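Local coordinates for glutaredoxin 2 (Salmonella enterica subsp. enterica serovar Typhimurium, PDB 3IR4), which binds glutathione and, as a glutaredoxin with a GST-like two-domain fold, probably catalyses glutathione-dependent thiol-disulfide exchange, at residues Arg19-Leu24 / Asp67-Val72; Ala166-Gly169 / Glu173-Ile176; His177-Leu182 / Asn203-Thr208. All coordinates share one frame; numbering follows the deposited sequence. Where two conformers were deposited one is given.

Contact 1: residues Arg19-Leu24 / Asp67-Val72. With SO4 (sulfate ion), chain D.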
loop_
_atom_site.group_PDB
_atom_site.type_symbol
_atom_site.label_atom_id
_atom_site.label_comp_id
_atom_site.label_asym_id
_atom_site.label_seq_id
_atom_site.Cartn_x
_atom_site.Cartn_y
_atom_site.Cartn_z
ATOM N N ARG A 19 -6.382 -5.276 0.275
ATOM C CA ARG A 19 -7.615 -4.704 -0.242
ATOM C C ARG A 19 -7.780 -4.866 -1.748
ATOM O O ARG A 19 -8.898 -4.792 -2.255
ATOM C CB ARG A 19 -7.660 -3.211 0.074
ATOM C CG ARG A 19 -7.832 -2.939 1.537
ATOM C CD ARG A 19 -7.633 -1.474 1.852
ATOM N NE ARG A 19 -8.683 -0.708 1.202
ATOM C CZ ARG A 19 -8.732 0.613 1.124
ATOM N NH1 ARG A 19 -7.765 1.348 1.646
ATOM N NH2 ARG A 19 -9.758 1.196 0.510
HETATM N N MSE A 20 -6.678 -5.014 -2.477
HETATM C CA MSE A 20 -6.766 -4.960 -3.931
HETATM C C MSE A 20 -7.660 -6.004 -4.590
HETATM O O MSE A 20 -8.407 -5.677 -5.480
HETATM C CB MSE A 20 -5.377 -5.005 -4.577
HETATM C CG MSE A 20 -4.569 -3.745 -4.330
HETATM SE SE MSE A 20 -2.752 -3.876 -4.981
HETATM C CE MSE A 20 -3.101 -3.844 -6.873
ATOM N N ILE A 21 -7.546 -7.272 -4.187
ATOM C CA ILE A 21 -8.323 -8.318 -4.859
ATOM C C ILE A 21 -9.804 -8.113 -4.607
ATOM O O ILE A 21 -10.626 -8.405 -5.479
ATOM C CB ILE A 21 -7.869 -9.756 -4.495
ATOM C CG1 ILE A 21 -6.436 -10.017 -4.975
ATOM C CG2 ILE A 21 -8.841 -10.822 -5.076
ATOM C CD1 ILE A 21 -6.223 -10.023 -6.437
ATOM N N PHE A 22 -10.182 -7.647 -3.411
ATOM C CA PHE A 22 -11.587 -7.373 -3.152
ATOM C C PHE A 22 -12.133 -6.405 -4.194
ATOM O O PHE A 22 -13.227 -6.558 -4.727
ATOM C CB PHE A 22 -11.801 -6.830 -1.747
ATOM C CG PHE A 22 -11.606 -7.845 -0.669
ATOM C CD1 PHE A 22 -12.616 -8.731 -0.322
ATOM C CD2 PHE A 22 -10.398 -7.925 0.018
ATOM C CE1 PHE A 22 -12.444 -9.655 0.678
ATOM C CE2 PHE A 22 -10.233 -8.870 1.028
ATOM C CZ PHE A 22 -11.271 -9.728 1.358
ATOM N N GLY A 23 -11.383 -5.348 -4.471
ATOM C CA GLY A 23 -11.817 -4.387 -5.443
ATOM C C GLY A 23 -11.851 -4.913 -6.848
ATOM O O GLY A 23 -12.825 -4.739 -7.585
ATOM N N LEU A 24 -10.778 -5.576 -7.243
ATOM C CA LEU A 24 -10.672 -6.079 -8.608
ATOM C C LEU A 24 -11.740 -7.114 -8.958
ATOM O O LEU A 24 -12.142 -7.203 -10.108
ATOM C CB LEU A 24 -9.279 -6.684 -8.872
ATOM C CG LEU A 24 -8.142 -5.675 -8.807
ATOM C CD1 LEU A 24 -6.761 -6.342 -8.735
ATOM C CD2 LEU A 24 -8.208 -4.710 -9.970
ATOM N N ASP A 67 -0.817 -13.944 1.687
ATOM C CA ASP A 67 -1.709 -15.066 1.971
ATOM C C ASP A 67 -3.164 -14.635 1.828
ATOM O O ASP A 67 -3.979 -15.394 1.322
ATOM C CB ASP A 67 -1.449 -15.661 3.336
ATOM C CG ASP A 67 -0.096 -16.334 3.433
ATOM O OD1 ASP A 67 0.589 -16.544 2.401
ATOM O OD2 ASP A 67 0.331 -16.638 4.552
ATOM N N ILE A 68 -3.496 -13.438 2.294
ATOM C CA ILE A 68 -4.827 -12.894 2.131
ATOM C C ILE A 68 -5.122 -12.734 0.636
ATOM O O ILE A 68 -6.187 -13.099 0.171
ATOM C CB ILE A 68 -4.954 -11.554 2.878
ATOM C CG1 ILE A 68 -4.794 -11.765 4.380
ATOM C CG2 ILE A 68 -6.264 -10.852 2.535
ATOM C CD1 ILE A 68 -4.602 -10.478 5.147
ATOM N N VAL A 69 -4.206 -12.123 -0.109
ATOM C CA VAL A 69 -4.378 -11.905 -1.535
ATOM C C VAL A 69 -4.751 -13.207 -2.233
ATOM O O VAL A 69 -5.709 -13.270 -2.973
ATOM C CB VAL A 69 -3.105 -11.269 -2.149
ATOM C CG1 VAL A 69 -3.089 -11.380 -3.683
ATOM C CG2 VAL A 69 -2.978 -9.786 -1.713
ATOM N N HIS A 70 -3.941 -14.233 -2.012
ATOM C CA HIS A 70 -4.196 -15.505 -2.707
ATOM C C HIS A 70 -5.454 -16.220 -2.231
ATOM O O HIS A 70 -6.179 -16.769 -3.043
ATOM C CB HIS A 70 -2.988 -16.391 -2.657
ATOM C CG HIS A 70 -1.854 -15.872 -3.477
ATOM N ND1 HIS A 70 -0.640 -15.522 -2.933
ATOM C CD2 HIS A 70 -1.753 -15.630 -4.812
ATOM C CE1 HIS A 70 0.157 -15.091 -3.895
ATOM N NE2 HIS A 70 -0.497 -15.139 -5.046
ATOM N N TYR A 71 -5.728 -16.221 -0.929
ATOM C CA TYR A 71 -6.947 -16.829 -0.424
ATOM C C TYR A 71 -8.172 -16.205 -1.096
ATOM O O TYR A 71 -9.054 -16.883 -1.636
ATOM C CB TYR A 71 -7.013 -16.649 1.093
ATOM C CG TYR A 71 -8.345 -17.072 1.684
ATOM C CD1 TYR A 71 -8.671 -18.412 1.844
ATOM C CD2 TYR A 71 -9.292 -16.129 2.038
ATOM C CE1 TYR A 71 -9.912 -18.798 2.374
ATOM C CE2 TYR A 71 -10.526 -16.495 2.569
ATOM C CZ TYR A 71 -10.842 -17.830 2.730
ATOM O OH TYR A 71 -12.064 -18.207 3.266
ATOM N N VAL A 72 -8.235 -14.878 -1.064
ATOM C CA VAL A 72 -9.382 -14.181 -1.620
ATOM C C VAL A 72 -9.454 -14.345 -3.146
ATOM O O VAL A 72 -10.511 -14.548 -3.669
ATOM C CB VAL A 72 -9.379 -12.699 -1.193
ATOM C CG1 VAL A 72 -10.534 -11.905 -1.828
ATOM C CG2 VAL A 72 -9.445 -12.582 0.329
HETATM S S SO4 D . -11.721 -21.565 4.658
HETATM O O1 SO4 D . -12.365 -20.867 3.538
HETATM O O2 SO4 D . -10.249 -21.406 4.654
HETATM O O3 SO4 D . -12.273 -21.078 5.912
HETATM O O4 SO4 D . -12.092 -22.985 4.563
#
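Val72 meets Phe22 and Ile21 with its two methyl groups, and between the two segments the contact is apolar. Its CG1, anti to the backbone N (chi1 177°), caps the middle of the Phe22 ring from one face: a CH-pi contact with Val72 CG1 3.9 Å from the ring centroid and 12° off the normal. The other methyl reaches the far end of the same ring, Val72 CG2 lying 3.5 Å from Phe22 CZ.

Aliphatic packing continues on Ile21, whose two branches are shared between two valines. Ile21 CG2 lies alongside Val72 CG1 at 3.8 Å, the two side chains pointing opposite ways, while Ile21 CG1 meets Val69 CG1, also at 3.8 Å, where the isoleucine runs across the valine. Helices 13-25 and 65-74 run nearly parallel here, at 24° with the segment axes 8.9 Å apart, and pack on one side of the sheet of the thioredoxin-like glutathione S-transferase N-terminal domain. Leu54 of strand 53-55 touches both Phe22 and Val72.

Polar groups of helix 65-74 bond elsewhere. In the conformer modelled here, Tyr71 OH donates to O1 of a sulfate, likely a crystallisation additive, at 2.7 Å, with the oxygen at the ring edge and in its plane; Lys56 binds the same ion through NZ and makes a cation-pi contact with this ring. His70 NE2 is hydrogen-bonded to Glu173 OE2.

Contact 2: residues Ala166-Gly169 / Glu173-Ile176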
loop_
_atom_site.group_PDB
_atom_site.type_symbol
_atom_site.label_atom_id
_atom_site.label_comp_id
_atom_site.label_asym_id
_atom_site.label_seq_id
_atom_site.Cartn_x
_atom_site.Cartn_y
_atom_site.Cartn_z
ATOM N N ALA A 166 -2.336 -3.870 -15.998
ATOM C CA ALA A 166 -1.433 -4.996 -15.715
ATOM C C ALA A 166 -0.016 -4.620 -16.077
ATOM O O ALA A 166 0.309 -4.448 -17.248
ATOM C CB ALA A 166 -1.838 -6.249 -16.480
ATOM N N VAL A 167 0.846 -4.538 -15.078
ATOM C CA VAL A 167 2.221 -4.092 -15.328
ATOM C C VAL A 167 2.963 -4.965 -16.333
ATOM O O VAL A 167 3.765 -4.465 -17.119
ATOM C CB VAL A 167 3.013 -3.878 -14.001
ATOM C CG1 VAL A 167 3.160 -5.159 -13.225
ATOM C CG2 VAL A 167 4.362 -3.241 -14.271
ATOM N N ASN A 168 2.669 -6.259 -16.335
ATOM C CA ASN A 168 3.305 -7.184 -17.278
ATOM C C ASN A 168 2.393 -7.649 -18.401
ATOM O O ASN A 168 2.821 -8.494 -19.194
ATOM C CB ASN A 168 3.888 -8.378 -16.514
ATOM C CG ASN A 168 4.850 -7.954 -15.409
ATOM O OD1 ASN A 168 5.555 -6.960 -15.540
ATOM N ND2 ASN A 168 4.791 -8.636 -14.293
ATOM N N GLY A 169 1.185 -7.093 -18.511
ATOM C CA GLY A 169 0.244 -7.459 -19.591
ATOM C C GLY A 169 -0.951 -8.215 -19.070
ATOM O O GLY A 169 -2.061 -7.968 -19.490
ATOM N N GLU A 173 1.311 -10.809 -9.380
ATOM C CA GLU A 173 1.699 -10.322 -8.074
ATOM C C GLU A 173 2.565 -9.064 -8.194
ATOM O O GLU A 173 2.665 -8.309 -7.220
ATOM C CB GLU A 173 2.401 -11.402 -7.260
ATOM C CG GLU A 173 1.488 -12.545 -6.788
ATOM C CD GLU A 173 1.177 -13.596 -7.859
ATOM O OE1 GLU A 173 1.733 -13.525 -8.992
ATOM O OE2 GLU A 173 0.401 -14.514 -7.527
ATOM N N ASP A 174 3.193 -8.799 -9.348
ATOM C CA ASP A 174 3.902 -7.525 -9.500
ATOM C C ASP A 174 2.965 -6.342 -9.357
ATOM O O ASP A 174 3.360 -5.305 -8.835
ATOM C CB ASP A 174 4.659 -7.442 -10.826
ATOM C CG ASP A 174 5.902 -8.334 -10.878
ATOM O OD1 ASP A 174 6.363 -8.816 -9.822
ATOM O OD2 ASP A 174 6.435 -8.485 -12.010
ATOM N N ASP A 175 1.723 -6.464 -9.810
ATOM C CA ASP A 175 0.725 -5.406 -9.627
ATOM C C ASP A 175 0.405 -5.198 -8.152
ATOM O O ASP A 175 0.222 -4.076 -7.677
ATOM C CB ASP A 175 -0.555 -5.722 -10.394
ATOM C CG ASP A 175 -0.323 -5.756 -11.872
ATOM O OD1 ASP A 175 -0.093 -4.662 -12.430
ATOM O OD2 ASP A 175 -0.324 -6.845 -12.475
ATOM N N ILE A 176 0.301 -6.318 -7.432
ATOM C CA ILE A 176 0.014 -6.293 -6.012
ATOM C C ILE A 176 1.126 -5.537 -5.274
ATOM O O ILE A 176 0.865 -4.757 -4.368
ATOM C CB ILE A 176 -0.164 -7.713 -5.449
ATOM C CG1 ILE A 176 -1.313 -8.454 -6.169
ATOM C CG2 ILE A 176 -0.371 -7.648 -3.956
ATOM C CD1 ILE A 176 -2.705 -7.858 -5.983
HETATM O O HOH W 1 1.296 -7.915 -14.304
#
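Val167 and Asp175 form the tight part of this contact together with Asn168 and Asp174. The backbone N of Val167 donates to Asp175 OD1 at 2.8 Å, nearly straight at 162°, and Asp175 OD1 accepts through its syn lone pair. Tyr200 OH is also hydrogen-bonded to OD1, which thus has two partners, and Ser172 N, just ahead of the helix, bonds OD2. Val167 CG1, placed between its own backbone N and carbonyl carbon (chi1 63°), packs 3.6 Å from Asp174 CB. Asn168 ND2 bonds Asp174 OD2 directly at 2.8 Å; the donor comes from the anti side, 28° out of the carboxylate plane, with amide and carboxylate almost perpendicular. Arg85 forms a salt bridge with Asp174 OD1, Asn86 N bonds Asp174 OD2, and Asn168 ND2 also bonds Lys84 O.

The link is looser where a water intervenes: it accepts from Asn168 N at 3.0 Å and donates to Asp175 OD2 at 2.7 Å. Here the type I turn Ala166-Gly169, closed by Gly169 N to Ala166 O, leads to its partly exposed end at Asn168 and Gly169. The turn lies in the loop between helices 143-160 and 173-185, with Ile89 of helix 87-97 touching Val167, Asn168 and Asp174.

Contact 3: residues His177-Leu182 / Asn203-Thr208. With SO4 (sulfate ion), chain F.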
loop_
_atom_site.group_PDB
_atom_site.type_symbol
_atom_site.label_atom_id
_atom_site.label_comp_id
_atom_site.label_asym_id
_atom_site.label_seq_id
_atom_site.Cartn_x
_atom_site.Cartn_y
_atom_site.Cartn_z
ATOM N N HIS A 177 2.376 -5.750 -5.651
ATOM C CA HIS A 177 3.488 -5.054 -4.996
ATOM C C HIS A 177 3.682 -3.626 -5.494
ATOM O O HIS A 177 4.118 -2.761 -4.726
ATOM C CB HIS A 177 4.784 -5.856 -5.129
ATOM C CG HIS A 177 4.758 -7.141 -4.396
ATOM N ND1 HIS A 177 4.543 -7.224 -3.040
ATOM C CD2 HIS A 177 4.864 -8.410 -4.849
ATOM C CE1 HIS A 177 4.562 -8.497 -2.687
ATOM N NE2 HIS A 177 4.752 -9.234 -3.767
ATOM N N LEU A 178 3.402 -3.351 -6.759
ATOM C CA LEU A 178 3.667 -2.033 -7.311
ATOM C C LEU A 178 2.618 -0.972 -6.957
ATOM O O LEU A 178 2.952 0.156 -6.581
ATOM C CB LEU A 178 3.796 -2.127 -8.851
ATOM C CG LEU A 178 3.988 -0.827 -9.594
ATOM C CD1 LEU A 178 5.292 -0.096 -9.129
ATOM C CD2 LEU A 178 3.988 -1.072 -11.091
ATOM N N PHE A 179 1.342 -1.295 -7.125
ATOM C CA PHE A 179 0.307 -0.317 -6.896
ATOM C C PHE A 179 0.376 0.370 -5.511
ATOM O O PHE A 179 0.262 1.586 -5.455
ATOM C CB PHE A 179 -1.096 -0.847 -7.186
ATOM C CG PHE A 179 -2.166 0.148 -6.847
ATOM C CD1 PHE A 179 -2.319 1.307 -7.607
ATOM C CD2 PHE A 179 -2.942 -0.019 -5.725
ATOM C CE1 PHE A 179 -3.264 2.235 -7.298
ATOM C CE2 PHE A 179 -3.909 0.930 -5.399
ATOM C CZ PHE A 179 -4.056 2.065 -6.178
ATOM N N PRO A 180 0.585 -0.378 -4.421
ATOM C CA PRO A 180 0.607 0.300 -3.115
ATOM C C PRO A 180 1.678 1.380 -3.026
ATOM O O PRO A 180 1.456 2.425 -2.385
ATOM C CB PRO A 180 0.851 -0.835 -2.137
ATOM C CG PRO A 180 0.306 -2.065 -2.834
ATOM C CD PRO A 180 0.645 -1.846 -4.275
ATOM N N LEU A 181 2.849 1.115 -3.595
ATOM C CA LEU A 181 3.915 2.102 -3.606
ATOM C C LEU A 181 3.486 3.363 -4.369
ATOM O O LEU A 181 3.642 4.487 -3.894
ATOM C CB LEU A 181 5.174 1.476 -4.216
ATOM C CG LEU A 181 6.331 2.428 -4.444
ATOM C CD1 LEU A 181 6.787 3.087 -3.145
ATOM C CD2 LEU A 181 7.469 1.677 -5.122
ATOM N N LEU A 182 2.924 3.172 -5.558
ATOM C CA LEU A 182 2.483 4.305 -6.352
ATOM C C LEU A 182 1.357 5.061 -5.650
ATOM O O LEU A 182 1.329 6.289 -5.661
ATOM C CB LEU A 182 2.075 3.888 -7.765
ATOM C CG LEU A 182 3.127 3.148 -8.591
ATOM C CD1 LEU A 182 2.564 2.806 -9.956
ATOM C CD2 LEU A 182 4.415 3.965 -8.719
ATOM N N ASN A 203 -5.788 4.070 -13.255
ATOM C CA ASN A 203 -6.665 2.966 -13.570
ATOM C C ASN A 203 -6.734 1.954 -12.440
ATOM O O ASN A 203 -7.800 1.479 -12.070
ATOM C CB ASN A 203 -6.239 2.253 -14.846
ATOM C CG ASN A 203 -7.041 0.997 -15.030
ATOM O OD1 ASN A 203 -8.224 1.070 -15.359
ATOM N ND2 ASN A 203 -6.452 -0.147 -14.687
HETATM N N MSE A 204 -5.578 1.621 -11.880
HETATM C CA MSE A 204 -5.563 0.642 -10.814
HETATM C C MSE A 204 -6.304 1.153 -9.573
HETATM O O MSE A 204 -6.968 0.358 -8.912
HETATM C CB MSE A 204 -4.145 0.231 -10.468
HETATM C CG MSE A 204 -3.475 -0.554 -11.557
HETATM SE SE MSE A 204 -4.316 -2.182 -12.115
HETATM C CE MSE A 204 -4.487 -2.926 -10.493
ATOM N N ALA A 205 -6.227 2.442 -9.255
ATOM C CA ALA A 205 -6.996 2.969 -8.138
ATOM C C ALA A 205 -8.500 2.751 -8.402
ATOM O O ALA A 205 -9.243 2.323 -7.508
ATOM C CB ALA A 205 -6.686 4.411 -7.922
ATOM N N LYS A 206 -8.958 3.025 -9.623
ATOM C CA LYS A 206 -10.353 2.833 -9.978
ATOM C C LYS A 206 -10.773 1.380 -9.870
ATOM O O LYS A 206 -11.750 1.063 -9.196
ATOM C CB LYS A 206 -10.622 3.385 -11.375
ATOM C CG LYS A 206 -10.641 4.915 -11.404
ATOM C CD LYS A 206 -10.860 5.516 -12.784
ATOM C CE LYS A 206 -10.785 7.051 -12.764
ATOM N NZ LYS A 206 -11.241 7.669 -14.042
ATOM N N GLN A 207 -9.999 0.498 -10.491
ATOM C CA GLN A 207 -10.384 -0.916 -10.535
ATOM C C GLN A 207 -10.288 -1.602 -9.187
ATOM O O GLN A 207 -11.052 -2.528 -8.904
ATOM C CB GLN A 207 -9.581 -1.647 -11.587
ATOM C CG GLN A 207 -9.860 -1.214 -13.027
ATOM C CD GLN A 207 -9.260 -2.163 -14.026
ATOM O OE1 GLN A 207 -8.039 -2.395 -14.033
ATOM N NE2 GLN A 207 -10.107 -2.741 -14.855
ATOM N N THR A 208 -9.334 -1.176 -8.345
ATOM C CA THR A 208 -9.171 -1.753 -7.004
ATOM C C THR A 208 -10.083 -1.123 -5.960
ATOM O O THR A 208 -10.179 -1.643 -4.866
ATOM C CB THR A 208 -7.732 -1.655 -6.479
ATOM O OG1 THR A 208 -7.391 -0.276 -6.287
ATOM C CG2 THR A 208 -6.726 -2.399 -7.354
HETATM S S SO4 F . 6.337 -12.633 -3.466
HETATM O O1 SO4 F . 6.294 -13.812 -4.363
HETATM O O2 SO4 F . 7.288 -11.693 -4.094
HETATM O O3 SO4 F . 4.982 -12.081 -3.418
HETATM O O4 SO4 F . 6.854 -13.067 -2.176
#
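Phe179 alone carries the helix 173-185 side of this contact, meeting Met204, Ala205 and Thr208 through its ring. Earlier in the segment, His177 turns to a second sulfate: NE2 donates to its O3 at 2.9 Å and 167°, in the plane of the imidazole. Arg85 NH1 binds the same ion, while His177 ND1 is hydrogen-bonded to Lys17 NZ.

At Phe179, a chi1 of 176° swings the ring away from the backbone N towards the other helix and brings CD1 within 3.6 Å of Met204 CB, a residue present as selenomethionine. Phe179 CE1 lies 3.6 Å from Ala205 N, so the ring also meets the backbone. Farther out, Phe179 CZ lies 3.9 Å from Ala205 CB, and CE2 is 3.8 Å from Thr208 OG1. That hydroxyl is bonded within its own segment, donating to Met204 O at 2.7 Å; Thr208 N reaches the same carbonyl from the opposite face of its plane.

At Pro180 the helix is kinked, because the proline nitrogen makes no bond to the preceding turn. The Leu182 side chain touches Val197 and Tyr200 of helix 195-208. The segments cross steeply, at -108° with axes 10.7 Å apart, and Met20 of helix 13-25 touches Phe179, Met204 and Thr208, joining the N-terminal domain to this helix pair.

Overall arrangement
Contact 1 comes first along the chain and joins two helices of the thioredoxin-like domain; contacts 2 and 3 follow in the helical C-terminal region and share helix 173-185. Their centres lie about 14 Å (1 to 2), 13 Å (1 to 3) and 10 Å (2 to 3) apart. Met20 bridges the domains: its CE lies 3.4 Å from Asp175 O and 3.6 Å from Phe179 CB. Leu24 adds packing against Gln207 and Thr208, and Val69 against Ile176. Helix 173-185 therefore lies along the domain interface, with the turn of contact 2 shortly before its start, and is crossed by helix 195-208. Glutathione lies about 9 Å from the Val69 side chain, its pocket drawing on residues of both domains.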